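Local coordinates for fatty acid CoA ligase (PDB 6SQ8), which belongs to the ANL superfamily of AMP-binding enzymes and binds adenosine monophosphate beside 1-ethanoyl-9H-pyrido[3,4-b]indole-3-carboxylic acid, at residues N248-L253 with R268-G273; S280-A285 with A291-N296; A284-M289 with D312-E317. All coordinates share one frame; numbering follows the deposited sequence.

In the fold
Following the chain from the N terminus, interaction 1 closes first: 248-253 on helix 247-255 meets 268-273 on the next strand after 14 intervening residues. Strand 269-273 then leads into helix 279-289, from which both later contacts start. Interaction 2 closes a short loop of five residues, bringing 280-285 against 291-296 on strand 293-299, the parallel neighbour of strand 269-273. Interaction 3 opens at 284-289 before interaction 2 has closed and ends at 312-317, so the two cross, sharing Ala284 and Ala285. Together they tie two consecutive helices to the strands bordering the AMP pocket and to the loop between strands 303-308 and 321-325.

Interaction 1 of 3, residues N248-L253 with R268-G273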
loop_
_atom_site.group_PDB
_atom_site.type_symbol
_atom_site.label_atom_id
_atom_site.label_comp_id
_atom_site.label_asym_id
_atom_site.label_seq_id
_atom_site.Cartn_x
_atom_site.Cartn_y
_atom_site.Cartn_z
ATOM N N ASN A 248 -2.885 -9.280 -6.966
ATOM C CA ASN A 248 -2.953 -10.735 -7.108
ATOM C C ASN A 248 -4.240 -11.260 -6.454
ATOM O O ASN A 248 -4.826 -12.224 -6.933
ATOM C CB ASN A 248 -1.741 -11.445 -6.506
ATOM C CG ASN A 248 -0.483 -11.341 -7.354
ATOM O OD1 ASN A 248 -0.521 -11.126 -8.564
ATOM N ND2 ASN A 248 0.672 -11.474 -6.728
ATOM N N TRP A 249 -4.660 -10.614 -5.365
ATOM C CA TRP A 249 -5.873 -10.994 -4.641
ATOM C C TRP A 249 -7.110 -10.700 -5.497
ATOM O O TRP A 249 -8.077 -11.449 -5.485
ATOM C CB TRP A 249 -5.974 -10.284 -3.280
ATOM C CG TRP A 249 -4.825 -10.510 -2.353
ATOM C CD1 TRP A 249 -3.736 -11.307 -2.557
ATOM C CD2 TRP A 249 -4.649 -9.923 -1.051
ATOM N NE1 TRP A 249 -2.890 -11.244 -1.480
ATOM C CE2 TRP A 249 -3.428 -10.409 -0.539
ATOM C CE3 TRP A 249 -5.392 -9.029 -0.278
ATOM C CZ2 TRP A 249 -2.946 -10.035 0.713
ATOM C CZ3 TRP A 249 -4.913 -8.664 0.958
ATOM C CH2 TRP A 249 -3.703 -9.152 1.443
ATOM N N LEU A 250 -7.083 -9.576 -6.211
ATOM C CA LEU A 250 -8.139 -9.252 -7.122
ATOM C C LEU A 250 -8.315 -10.417 -8.087
ATOM O O LEU A 250 -9.419 -10.916 -8.258
ATOM C CB LEU A 250 -7.795 -7.986 -7.903
ATOM C CG LEU A 250 -8.801 -7.649 -8.994
ATOM C CD1 LEU A 250 -10.183 -7.400 -8.405
ATOM C CD2 LEU A 250 -8.339 -6.463 -9.804
ATOM N N TYR A 251 -7.212 -10.833 -8.712
ATOM C CA TYR A 251 -7.288 -11.871 -9.733
ATOM C C TYR A 251 -7.855 -13.151 -9.102
ATOM O O TYR A 251 -8.751 -13.760 -9.682
ATOM C CB TYR A 251 -5.944 -12.107 -10.440
ATOM C CG TYR A 251 -5.136 -10.884 -10.801
ATOM C CD1 TYR A 251 -5.722 -9.712 -11.262
ATOM C CD2 TYR A 251 -3.755 -10.914 -10.687
ATOM C CE1 TYR A 251 -4.953 -8.597 -11.578
ATOM C CE2 TYR A 251 -2.974 -9.812 -11.006
ATOM C CZ TYR A 251 -3.570 -8.647 -11.451
ATOM O OH TYR A 251 -2.763 -7.583 -11.739
ATOM N N GLN A 252 -7.365 -13.536 -7.913
ATOM C CA GLN A 252 -7.833 -14.741 -7.231
ATOM C C GLN A 252 -9.334 -14.660 -6.941
ATOM O O GLN A 252 -10.039 -15.645 -7.068
ATOM C CB GLN A 252 -7.093 -14.964 -5.917
ATOM C CG GLN A 252 -5.702 -15.545 -6.094
ATOM C CD GLN A 252 -4.984 -15.651 -4.776
ATOM O OE1 GLN A 252 -3.910 -15.082 -4.609
ATOM N NE2 GLN A 252 -5.576 -16.384 -3.841
ATOM N N LEU A 253 -9.807 -13.488 -6.520
ATOM C CA LEU A 253 -11.211 -13.307 -6.180
ATOM C C LEU A 253 -12.066 -13.395 -7.450
ATOM O O LEU A 253 -13.056 -14.108 -7.490
ATOM C CB LEU A 253 -11.372 -11.952 -5.489
ATOM C CG LEU A 253 -12.727 -11.671 -4.850
ATOM C CD1 LEU A 253 -12.996 -12.602 -3.697
ATOM C CD2 LEU A 253 -12.760 -10.247 -4.343
ATOM N N ARG A 268 -19.833 -1.165 -3.921
ATOM C CA ARG A 268 -19.735 0.048 -4.706
ATOM C C ARG A 268 -18.283 0.226 -5.176
ATOM O O ARG A 268 -18.089 0.853 -6.201
ATOM C CB ARG A 268 -20.263 1.253 -3.918
ATOM C CG ARG A 268 -21.770 1.254 -3.675
ATOM C CD ARG A 268 -22.656 1.759 -4.809
ATOM N N ARG A 269 -17.292 -0.366 -4.485
ATOM C CA ARG A 269 -15.892 -0.233 -4.883
ATOM C C ARG A 269 -15.028 -1.430 -4.451
ATOM O O ARG A 269 -14.916 -1.751 -3.282
ATOM C CB ARG A 269 -15.323 1.093 -4.369
ATOM C CG ARG A 269 -15.106 2.089 -5.505
ATOM C CD ARG A 269 -15.230 3.518 -5.113
ATOM N NE ARG A 269 -15.655 4.367 -6.221
ATOM C CZ ARG A 269 -16.935 4.472 -6.578
ATOM N NH1 ARG A 269 -17.744 3.454 -6.375
ATOM N NH2 ARG A 269 -17.449 5.610 -7.032
ATOM N N VAL A 270 -14.424 -2.095 -5.439
ATOM C CA VAL A 270 -13.393 -3.068 -5.228
ATOM C C VAL A 270 -12.071 -2.390 -5.566
ATOM O O VAL A 270 -11.773 -2.162 -6.715
ATOM C CB VAL A 270 -13.607 -4.339 -6.062
ATOM C CG1 VAL A 270 -12.420 -5.290 -5.943
ATOM C CG2 VAL A 270 -14.883 -5.053 -5.665
ATOM N N VAL A 271 -11.321 -2.040 -4.527
ATOM C CA VAL A 271 -10.149 -1.226 -4.664
ATOM C C VAL A 271 -8.921 -2.127 -4.652
ATOM O O VAL A 271 -8.799 -2.994 -3.799
ATOM C CB VAL A 271 -10.065 -0.173 -3.543
ATOM C CG1 VAL A 271 -8.934 0.817 -3.791
ATOM C CG2 VAL A 271 -11.391 0.560 -3.390
ATOM N N TYR A 272 -8.010 -1.881 -5.590
ATOM C CA TYR A 272 -6.789 -2.657 -5.644
ATOM C C TYR A 272 -5.637 -1.734 -6.031
ATOM O O TYR A 272 -5.847 -0.710 -6.669
ATOM C CB TYR A 272 -6.963 -3.843 -6.603
ATOM C CG TYR A 272 -6.989 -3.453 -8.062
ATOM C CD1 TYR A 272 -8.144 -2.956 -8.644
ATOM C CD2 TYR A 272 -5.846 -3.544 -8.844
ATOM C CE1 TYR A 272 -8.158 -2.566 -9.974
ATOM C CE2 TYR A 272 -5.858 -3.164 -10.178
ATOM C CZ TYR A 272 -7.013 -2.672 -10.750
ATOM O OH TYR A 272 -7.004 -2.283 -12.054
ATOM N N GLY A 273 -4.431 -2.103 -5.613
ATOM C CA GLY A 273 -3.236 -1.348 -5.940
ATOM C C GLY A 273 -2.088 -1.770 -5.041
ATOM O O GLY A 273 -2.236 -2.704 -4.229
#
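Leu250 on helix 247-255 and Tyr272 on strand 269-273 mark the closest backbone approach, with their CA atoms 6.9 Å apart. The contact is carried by Leu250, whose CA-CB bond is directed at the strand and whose two methyl groups divide the work. With CG anti to the backbone nitrogen (chi1 174°), the branch reaches outward from the helix. Leu250 CD2 sits over the middle of one face of the Tyr272 ring, 3.7 Å from the ring centroid and only 11° off the ring normal, which makes this a centred CH-pi contact. Leu250 CD1, the other methyl, reaches CG1 of Val270 at 3.9 Å in a plain apolar touch. The CA-CB bonds of Val270 and Tyr272 point at the helix and that of Val271 away from it; the Val271 side chain touches Phe244 and Asn296.

For Tyr272, a chi1 of 73° puts the ring between the backbone nitrogen and the carbonyl carbon. From there its hydroxyl is engaged beyond the contact, hydrogen-bonded to His313 NE2 and to Gln295 NE2. The ring is thus held at its polar end while its face serves the leucine. Met289 of helix 279-289 and Leu293 of strand 293-299 also pack on Leu250, so the apolar cluster extends past these two segments.

Next to Tyr272, Gly273 touches the adenosine monophosphate, and the tyrosine side chain itself comes within about 6 Å of the nucleotide. Strand 242-245, helix 247-255 and strand 269-273 form a beta-alpha-beta unit with its two strands parallel; a helix whose Leu250 carries most of this contact with the second strand, which runs on into the nucleotide pocket, fits the layered alpha/beta architecture of ANL enzymes.

Interaction 2 of 3, residues S280-A285 with A291-N296; sequences SRVAAA and AVLMQN. With AMP (adenosine monophosphate), chain G; EQ2 (1-ethanoyl-9~{H}-pyrido[3,4-b]indole-3-carboxylic acid), chain F.
In the beta-alpha-beta unit of strand 269-273, helix 279-289 and strand 293-299, Val282 and Ala285 of the helix close on Leu293 at the start of a strand that runs into the AMP pocket. One methyl does the touching: Leu293 CD2 lies 4.0 Å from Ala285 CB and the same 4.0 Å from the carbonyl oxygen Val282 O. Val282 CG1 comes a little less near, 4.4 Å from Leu293 CD2. The methyl therefore rests against one turn of helix, with Leu250 and His313 packing on Leu293 from neighbouring elements.

Further along the strand the chemistry turns polar. Gln295 has CG anti to its backbone nitrogen (chi1 -157°) and stays extended beyond it, which carries the amide to the adenine, where the Tyr272 hydroxyl helps to hold it. Gln295 OE1 accepts a hydrogen bond from AMP N6 at 3.3 Å and 156°. The backbone carbonyl Asn296 O accepts a second from AMP N6, at 2.5 Å and 135°, doubtfully short at this resolution, so its length carries no weight. Asn296 CB meanwhile lies 3.5 Å from EQ2 C1, so Asn296 borders both ligands, AMP through its carbonyl oxygen and EQ2 through CB.

Two acceptors thus meet a single exocyclic nitrogen, one from a side chain and one from the main chain, consistent with the adenine being recognised partly through its amino group, as a donor.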
loop_
_atom_site.group_PDB
_atom_site.type_symbol
_atom_site.label_atom_id
_atom_site.label_comp_id
_atom_site.label_asym_id
_atom_site.label_seq_id
_atom_site.Cartn_x
_atom_site.Cartn_y
_atom_site.Cartn_z
ATOM N N SER A 280 -4.347 -7.723 -18.685
ATOM C CA SER A 280 -5.243 -8.770 -19.184
ATOM C C SER A 280 -6.034 -9.375 -18.020
ATOM O O SER A 280 -7.183 -9.797 -18.197
ATOM C CB SER A 280 -4.489 -9.831 -19.956
ATOM O OG SER A 280 -3.543 -10.495 -19.128
ATOM N N ARG A 281 -5.417 -9.412 -16.833
ATOM C CA ARG A 281 -6.022 -10.041 -15.671
ATOM C C ARG A 281 -7.037 -9.063 -15.056
ATOM O O ARG A 281 -8.067 -9.472 -14.499
ATOM C CB ARG A 281 -4.920 -10.527 -14.725
ATOM C CG ARG A 281 -5.123 -11.973 -14.301
ATOM C CD ARG A 281 -3.943 -12.885 -14.575
ATOM N NE ARG A 281 -3.094 -13.229 -13.415
ATOM C CZ ARG A 281 -3.322 -14.216 -12.510
ATOM N NH1 ARG A 281 -4.504 -14.815 -12.438
ATOM N NH2 ARG A 281 -2.359 -14.583 -11.678
ATOM N N VAL A 282 -6.736 -7.766 -15.190
ATOM C CA VAL A 282 -7.601 -6.687 -14.763
ATOM C C VAL A 282 -8.837 -6.675 -15.661
ATOM O O VAL A 282 -9.965 -6.615 -15.172
ATOM C CB VAL A 282 -6.855 -5.343 -14.804
ATOM C CG1 VAL A 282 -7.792 -4.134 -14.732
ATOM C CG2 VAL A 282 -5.792 -5.280 -13.720
ATOM N N ALA A 283 -8.614 -6.736 -16.979
ATOM C CA ALA A 283 -9.712 -6.775 -17.945
ATOM C C ALA A 283 -10.676 -7.915 -17.574
ATOM O O ALA A 283 -11.890 -7.742 -17.595
ATOM C CB ALA A 283 -9.182 -6.915 -19.357
ATOM N N ALA A 284 -10.110 -9.074 -17.234
ATOM C CA ALA A 284 -10.892 -10.236 -16.878
ATOM C C ALA A 284 -11.682 -9.947 -15.606
ATOM O O ALA A 284 -12.852 -10.280 -15.519
ATOM C CB ALA A 284 -10.013 -11.439 -16.687
ATOM N N ALA A 285 -11.017 -9.345 -14.619
ATOM C CA ALA A 285 -11.670 -8.978 -13.364
ATOM C C ALA A 285 -12.790 -7.952 -13.615
ATOM O O ALA A 285 -13.862 -8.057 -13.031
ATOM C CB ALA A 285 -10.652 -8.472 -12.391
ATOM N N ALA A 291 -19.012 -3.078 -12.622
ATOM C CA ALA A 291 -18.574 -1.707 -12.616
ATOM C C ALA A 291 -18.292 -1.225 -11.194
ATOM O O ALA A 291 -18.803 -0.201 -10.777
ATOM C CB ALA A 291 -19.614 -0.849 -13.293
ATOM N N VAL A 292 -17.424 -1.950 -10.477
ATOM C CA VAL A 292 -17.034 -1.633 -9.120
ATOM C C VAL A 292 -15.511 -1.562 -8.993
ATOM O O VAL A 292 -15.025 -1.194 -7.946
ATOM C CB VAL A 292 -17.639 -2.641 -8.132
ATOM C CG1 VAL A 292 -19.147 -2.629 -8.198
ATOM C CG2 VAL A 292 -17.143 -4.051 -8.353
ATOM N N LEU A 293 -14.766 -1.855 -10.052
ATOM C CA LEU A 293 -13.322 -1.940 -9.990
ATOM C C LEU A 293 -12.724 -0.539 -9.973
ATOM O O LEU A 293 -13.036 0.276 -10.821
ATOM C CB LEU A 293 -12.794 -2.722 -11.194
ATOM C CG LEU A 293 -11.880 -3.884 -10.833
ATOM C CD1 LEU A 293 -12.645 -4.924 -10.057
ATOM C CD2 LEU A 293 -11.273 -4.506 -12.065
ATOM N N MET A 294 -11.849 -0.296 -8.996
ATOM C CA MET A 294 -11.074 0.921 -8.910
ATOM C C MET A 294 -9.627 0.579 -8.523
ATOM O O MET A 294 -9.381 -0.122 -7.527
ATOM C CB MET A 294 -11.660 1.863 -7.859
ATOM C CG MET A 294 -10.766 3.053 -7.562
ATOM S SD MET A 294 -11.568 4.333 -6.581
ATOM C CE MET A 294 -12.460 5.230 -7.847
ATOM N N GLN A 295 -8.679 1.143 -9.280
ATOM C CA GLN A 295 -7.279 1.035 -8.967
ATOM C C GLN A 295 -6.856 2.300 -8.200
ATOM O O GLN A 295 -7.410 3.372 -8.417
ATOM C CB GLN A 295 -6.473 0.815 -10.246
ATOM C CG GLN A 295 -5.119 0.159 -10.015
ATOM C CD GLN A 295 -4.266 0.158 -11.254
ATOM O OE1 GLN A 295 -3.347 0.955 -11.342
ATOM N NE2 GLN A 295 -4.599 -0.687 -12.227
ATOM N N ASN A 296 -5.889 2.130 -7.289
ATOM C CA ASN A 296 -5.263 3.191 -6.528
ATOM C C ASN A 296 -3.754 3.101 -6.773
ATOM O O ASN A 296 -3.186 2.013 -6.779
ATOM C CB ASN A 296 -5.560 3.078 -5.026
ATOM C CG ASN A 296 -6.879 3.684 -4.586
ATOM O OD1 ASN A 296 -7.723 4.058 -5.416
ATOM N ND2 ASN A 296 -7.087 3.753 -3.279
HETATM P P AMP G . 6.748 1.837 -1.992
HETATM O O1P AMP G . 5.812 2.716 -1.213
HETATM O O2P AMP G . 8.091 2.490 -2.349
HETATM O O3P AMP G . 6.862 0.474 -1.345
HETATM O "O5'" AMP G . 5.930 1.585 -3.391
HETATM C "C5'" AMP G . 5.729 2.540 -4.453
HETATM C "C4'" AMP G . 5.844 1.909 -5.837
HETATM O "O4'" AMP G . 4.940 0.831 -6.036
HETATM C "C3'" AMP G . 5.487 2.882 -6.925
HETATM O "O3'" AMP G . 6.696 3.488 -7.287
HETATM C "C2'" AMP G . 4.851 2.084 -8.060
HETATM O "O2'" AMP G . 5.710 1.674 -9.149
HETATM C "C1'" AMP G . 4.330 0.853 -7.337
HETATM N N9 AMP G . 2.848 0.942 -7.260
HETATM C C8 AMP G . 2.083 1.214 -6.176
HETATM N N7 AMP G . 0.764 1.209 -6.511
HETATM C C5 AMP G . 0.687 0.938 -7.834
HETATM C C6 AMP G . -0.393 0.791 -8.841
HETATM N N6 AMP G . -1.681 0.917 -8.504
HETATM N N1 AMP G . -0.030 0.508 -10.107
HETATM C C2 AMP G . 1.278 0.370 -10.463
HETATM N N3 AMP G . 2.320 0.496 -9.611
HETATM C C4 AMP G . 2.074 0.767 -8.314
HETATM C C1 EQ2 F . -3.136 4.024 -2.634
HETATM C C2 EQ2 F . -2.037 3.020 -2.662
HETATM O O1 EQ2 F . -2.156 2.029 -3.358
HETATM C C3 EQ2 F . -0.824 3.212 -1.790
HETATM N N1 EQ2 F . 0.259 2.490 -2.103
HETATM C C4 EQ2 F . 1.372 2.588 -1.357
HETATM C C5 EQ2 F . 2.546 1.713 -1.738
HETATM O O2 EQ2 F . 2.443 0.997 -2.756
HETATM O O3 EQ2 F . 3.517 1.750 -0.962
HETATM C C6 EQ2 F . 1.455 3.417 -0.246
HETATM C C7 EQ2 F . 0.354 4.178 0.102
HETATM C C8 EQ2 F . 0.074 5.134 1.140
HETATM C C9 EQ2 F . 0.795 5.665 2.207
HETATM C C10 EQ2 F . 0.191 6.597 3.023
HETATM C C11 EQ2 F . -1.120 7.008 2.797
HETATM C C12 EQ2 F . -1.857 6.516 1.747
HETATM C C13 EQ2 F . -1.245 5.573 0.925
HETATM N N2 EQ2 F . -1.759 4.919 -0.179
HETATM C C14 EQ2 F . -0.810 4.078 -0.685
#

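Interaction 3 of 3, residues A284-M289 with D312-E317; sequences AARERM and DHARRE
Arg286 lays the aliphatic part of its side chain across His313, joining helix 279-289 to the loop between strands 303-308 and 321-325 of the AMP-binding fold. Residues 312-313 form a short 3-10 turn in that loop, and the CA atoms of Arg286 and His313 lie 6.6 Å apart. With CG anti to the backbone nitrogen (chi1 178°) and a bend at the next bond (chi2 52°), the arginine first heads for the loop and then bends so that CG and CD lie against His313. Arg286 CG comes 3.5 Å from the backbone oxygen His313 O, and Arg286 CD lies 3.6 Å from His313 CB. That CB also sits at the edge of the guanidinium, near its plane, 3.8 Å from Arg286 NE. The guanidinium and imidazole planes are turned 43° from each other. The contact is mainly van der Waals, made through the Arg286 methylenes; any charge effect over the 5.6 Å from Arg286 NE to His313 ND1 cannot be judged, since the charge of the histidine is not seen.

The polar ends have partners beyond the two segments. Arg286 NE is hydrogen-bonded to Pro310 O, just ahead of the turn, which helps fix the guanidinium at the loop. His313 is pinned at both ring nitrogens: ND1 pairs with Thr309 O, a carbonyl acceptor, which suggests that ND1 carries a proton, and NE2 with Tyr272 OH. The buried imidazole thereby bridges its own loop and strand 269-273, about 9 Å from the bound AMP, while Asp312 OD2 takes the Thr309 N hydrogen bond beside it.

Toward the surface the contact thins out. Ala314, after the turn, adds its methyl alone: its CB approaches the guanidinium obliquely and stops 4.1 Å from Arg286 NH2.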
loop_
_atom_site.group_PDB
_atom_site.type_symbol
_atom_site.label_atom_id
_atom_site.label_comp_id
_atom_site.label_asym_id
_atom_site.label_seq_id
_atom_site.Cartn_x
_atom_site.Cartn_y
_atom_site.Cartn_z
ATOM N N ALA A 284 -10.110 -9.074 -17.234
ATOM C CA ALA A 284 -10.892 -10.236 -16.878
ATOM C C ALA A 284 -11.682 -9.947 -15.606
ATOM O O ALA A 284 -12.852 -10.280 -15.519
ATOM C CB ALA A 284 -10.013 -11.439 -16.687
ATOM N N ALA A 285 -11.017 -9.345 -14.619
ATOM C CA ALA A 285 -11.670 -8.978 -13.364
ATOM C C ALA A 285 -12.790 -7.952 -13.615
ATOM O O ALA A 285 -13.862 -8.057 -13.031
ATOM C CB ALA A 285 -10.652 -8.472 -12.391
ATOM N N ARG A 286 -12.542 -7.002 -14.518
ATOM C CA ARG A 286 -13.523 -5.971 -14.800
ATOM C C ARG A 286 -14.810 -6.581 -15.389
ATOM O O ARG A 286 -15.902 -6.123 -15.100
ATOM C CB ARG A 286 -12.945 -4.914 -15.744
ATOM C CG ARG A 286 -13.935 -3.816 -16.114
ATOM C CD ARG A 286 -14.580 -3.165 -14.903
ATOM N NE ARG A 286 -15.557 -2.148 -15.256
ATOM C CZ ARG A 286 -16.803 -2.379 -15.699
ATOM N NH1 ARG A 286 -17.285 -3.609 -15.767
ATOM N NH2 ARG A 286 -17.541 -1.360 -16.100
ATOM N N GLU A 287 -14.657 -7.592 -16.250
ATOM C CA GLU A 287 -15.770 -8.336 -16.872
ATOM C C GLU A 287 -16.535 -9.089 -15.781
ATOM O O GLU A 287 -17.749 -9.004 -15.757
ATOM C CB GLU A 287 -15.283 -9.383 -17.888
ATOM C CG GLU A 287 -15.797 -9.217 -19.311
ATOM C CD GLU A 287 -15.383 -10.334 -20.267
ATOM O OE1 GLU A 287 -16.214 -10.743 -21.151
ATOM O OE2 GLU A 287 -14.228 -10.799 -20.150
ATOM N N ARG A 288 -15.811 -9.850 -14.941
ATOM C CA ARG A 288 -16.420 -10.825 -14.006
ATOM C C ARG A 288 -17.070 -10.085 -12.827
ATOM O O ARG A 288 -18.094 -10.535 -12.354
ATOM C CB ARG A 288 -15.412 -11.908 -13.577
ATOM C CG ARG A 288 -15.406 -13.144 -14.484
ATOM C CD ARG A 288 -14.141 -13.984 -14.522
ATOM N N MET A 289 -16.469 -8.974 -12.375
ATOM C CA MET A 289 -16.914 -8.242 -11.166
ATOM C C MET A 289 -17.840 -7.055 -11.442
ATOM O O MET A 289 -18.451 -6.536 -10.522
ATOM C CB MET A 289 -15.712 -7.693 -10.395
ATOM C CG MET A 289 -14.763 -8.785 -9.969
ATOM S SD MET A 289 -14.923 -9.074 -8.194
ATOM C CE MET A 289 -13.277 -8.569 -7.716
ATOM N N ASP A 312 -13.365 3.988 -16.218
ATOM C CA ASP A 312 -12.046 3.984 -16.858
ATOM C C ASP A 312 -11.656 2.551 -17.257
ATOM O O ASP A 312 -11.026 2.358 -18.283
ATOM C CB ASP A 312 -10.945 4.553 -15.949
ATOM C CG ASP A 312 -11.054 6.030 -15.594
ATOM O OD1 ASP A 312 -11.554 6.789 -16.438
ATOM O OD2 ASP A 312 -10.586 6.403 -14.484
ATOM N N HIS A 313 -12.018 1.558 -16.429
ATOM C CA HIS A 313 -11.671 0.136 -16.630
ATOM C C HIS A 313 -12.411 -0.476 -17.834
ATOM O O HIS A 313 -12.169 -1.625 -18.208
ATOM C CB HIS A 313 -12.025 -0.685 -15.382
ATOM C CG HIS A 313 -10.992 -0.730 -14.313
ATOM N ND1 HIS A 313 -10.872 0.256 -13.367
ATOM C CD2 HIS A 313 -10.071 -1.670 -14.009
ATOM C CE1 HIS A 313 -9.900 -0.066 -12.539
ATOM N NE2 HIS A 313 -9.392 -1.233 -12.909
ATOM N N ALA A 314 -13.358 0.267 -18.414
ATOM C CA ALA A 314 -14.142 -0.198 -19.535
ATOM C C ALA A 314 -13.546 0.328 -20.849
ATOM O O ALA A 314 -14.186 0.226 -21.876
ATOM C CB ALA A 314 -15.578 0.237 -19.358
ATOM N N ARG A 315 -12.343 0.901 -20.811
ATOM C CA ARG A 315 -11.584 1.253 -22.008
ATOM C C ARG A 315 -10.275 0.453 -21.990
ATOM O O ARG A 315 -9.458 0.644 -21.108
ATOM C CB ARG A 315 -11.285 2.759 -22.038
ATOM C CG ARG A 315 -12.461 3.692 -21.758
ATOM C CD ARG A 315 -13.400 4.002 -22.910
ATOM N NE ARG A 315 -12.756 4.609 -24.078
ATOM C CZ ARG A 315 -13.395 5.259 -25.058
ATOM N NH1 ARG A 315 -14.697 5.514 -24.957
ATOM N NH2 ARG A 315 -12.713 5.654 -26.123
ATOM N N ARG A 316 -10.071 -0.451 -22.957
ATOM C CA ARG A 316 -8.856 -1.312 -23.016
ATOM C C ARG A 316 -7.604 -0.430 -22.876
ATOM O O ARG A 316 -6.659 -0.813 -22.176
ATOM C CB ARG A 316 -8.810 -2.166 -24.299
ATOM N N GLU A 317 -7.630 0.751 -23.523
ATOM C CA GLU A 317 -6.478 1.661 -23.631
ATOM C C GLU A 317 -5.977 2.097 -22.244
ATOM O O GLU A 317 -4.798 2.420 -22.081
ATOM C CB GLU A 317 -6.801 2.935 -24.405
ATOM C CG GLU A 317 -7.783 2.754 -25.550
ATOM C CD GLU A 317 -9.207 3.196 -25.228
ATOM O OE1 GLU A 317 -9.393 4.373 -24.805
ATOM O OE2 GLU A 317 -10.145 2.373 -25.394
#